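Local coordinates for adenylyltransferase and sulfurtransferase uba4 (Chaetomium thermophilum, PDB 6YUB), which probably activates a ubiquitin-like sulfur carrier by adenylation and transfers sulfur to it, serving tRNA wobble thiolation and molybdenum cofactor synthesis, at residues E221-K224 with I225-Q229. Numbering follows the deposited sequence.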
loop_
_atom_site.group_PDB
_atom_site.type_symbol
_atom_site.label_atom_id
_atom_site.label_comp_id
_atom_site.label_asym_id
_atom_site.label_seq_id
_atom_site.Cartn_x
_atom_site.Cartn_y
_atom_site.Cartn_z
ATOM N N GLU B 221 9.835 8.700 -1.679
ATOM C CA GLU B 221 11.111 8.721 -0.975
ATOM C C GLU B 221 12.129 9.581 -1.709
ATOM O O GLU B 221 12.841 10.378 -1.082
ATOM C CB GLU B 221 11.635 7.300 -0.791
ATOM C CG GLU B 221 10.812 6.475 0.175
ATOM C CD GLU B 221 10.621 7.178 1.509
ATOM O OE1 GLU B 221 11.627 7.432 2.206
ATOM O OE2 GLU B 221 9.456 7.487 1.852
ATOM N N ALA B 222 12.213 9.437 -3.038
ATOM C CA ALA B 222 13.129 10.263 -3.815
ATOM C C ALA B 222 12.839 11.742 -3.607
ATOM O O ALA B 222 13.763 12.556 -3.492
ATOM C CB ALA B 222 13.036 9.904 -5.297
ATOM N N ILE B 223 11.555 12.109 -3.560
ATOM C CA ILE B 223 11.181 13.498 -3.318
ATOM C C ILE B 223 11.616 13.931 -1.925
ATOM O O ILE B 223 12.152 15.030 -1.743
ATOM C CB ILE B 223 9.665 13.685 -3.535
ATOM C CG1 ILE B 223 9.332 13.537 -5.024
ATOM C CG2 ILE B 223 9.207 15.035 -3.011
ATOM C CD1 ILE B 223 7.845 13.472 -5.335
ATOM N N LYS B 224 11.394 13.078 -0.919
ATOM C CA LYS B 224 11.866 13.379 0.432
ATOM C C LYS B 224 13.359 13.691 0.440
ATOM O O LYS B 224 13.800 14.696 1.011
ATOM C CB LYS B 224 11.595 12.204 1.371
ATOM C CG LYS B 224 10.161 12.033 1.824
ATOM C CD LYS B 224 10.092 10.885 2.828
ATOM C CE LYS B 224 8.684 10.359 2.998
ATOM N NZ LYS B 224 8.686 9.111 3.816
ATOM N N ILE B 225 14.154 12.818 -0.190
ATOM C CA ILE B 225 15.606 12.968 -0.157
ATOM C C ILE B 225 16.019 14.308 -0.748
ATOM O O ILE B 225 16.810 15.051 -0.155
ATOM C CB ILE B 225 16.278 11.797 -0.899
ATOM C CG1 ILE B 225 16.029 10.488 -0.145
ATOM C CG2 ILE B 225 17.768 12.066 -1.065
ATOM C CD1 ILE B 225 16.360 9.243 -0.946
ATOM N N LEU B 226 15.485 14.639 -1.928
ATOM C CA LEU B 226 15.908 15.847 -2.625
ATOM C C LEU B 226 15.427 17.105 -1.911
ATOM O O LEU B 226 16.166 18.091 -1.818
ATOM C CB LEU B 226 15.394 15.817 -4.064
ATOM C CG LEU B 226 15.990 14.722 -4.953
ATOM C CD1 LEU B 226 15.199 14.582 -6.250
ATOM C CD2 LEU B 226 17.458 15.009 -5.242
ATOM N N VAL B 227 14.197 17.092 -1.396
ATOM C CA VAL B 227 13.635 18.303 -0.807
ATOM C C VAL B 227 14.311 18.625 0.523
ATOM O O VAL B 227 14.650 19.783 0.797
ATOM C CB VAL B 227 12.110 18.156 -0.650
ATOM C CG1 VAL B 227 11.569 19.198 0.324
ATOM C CG2 VAL B 227 11.434 18.278 -2.005
ATOM N N SER B 228 14.517 17.616 1.366
ATOM C CA SER B 228 15.160 17.811 2.657
ATOM C C SER B 228 16.658 17.532 2.623
ATOM O O SER B 228 17.304 17.577 3.674
ATOM C CB SER B 228 14.496 16.919 3.715
ATOM O OG SER B 228 13.098 17.126 3.754
ATOM N N GLN B 229 17.221 17.248 1.452
ATOM C CA GLN B 229 18.655 16.992 1.320
ATOM C C GLN B 229 19.108 15.887 2.271
ATOM O O GLN B 229 20.146 15.988 2.932
ATOM C CB GLN B 229 19.461 18.270 1.559
ATOM C CG GLN B 229 19.106 19.410 0.632
ATOM C CD GLN B 229 20.079 20.568 0.737
ATOM O OE1 GLN B 229 20.192 21.213 1.779
ATOM N NE2 GLN B 229 20.793 20.834 -0.349
#
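Ile223 and Val227, one helical turn apart, meet through their CG2 methyls at 4.1 Å, the two side chains running alongside each other in the same direction. Val227 can be followed atom by atom: CB stands 3.3 Å from Ile223 O; CG1 is anti to the backbone N (chi1 163°), which leaves CG2 beside that N, where Val227 CG2 lies 3.3 Å from Ile223 O and touches Ile223 CG2. Four successive i to i+4 bonds identify the backbone as alpha-helix, from Ile225 N to Glu221 O (2.9 Å) through Ser228 N to Lys224 O (3.0 Å), all with N-H...O angles of at least 160°. Gln229 then takes positive phi (54°), leaving helical geometry. On another side, the extended Lys224 chain runs back to Glu221, where NZ forms a salt bridge of 2.7 Å with OE2 on its syn lone pair. Lys224 NZ and Ser228 OG also hydrogen-bond to the backbone of a different protein's chain, which in addition makes aromatic side-chain contacts with Ile223 and Lys224. Residues 221-228 belong to the last turns of helix 208-228 in the Rossmann-like ThiF domain. Ala222 and Ile223 pack on Leu53 of helix 46-56, Leu226 and Val227 on Leu32 of helix 25-33, and Ile225 and Leu226 on Val127 of strand 127-130, joining these turns to the sheet and two helices.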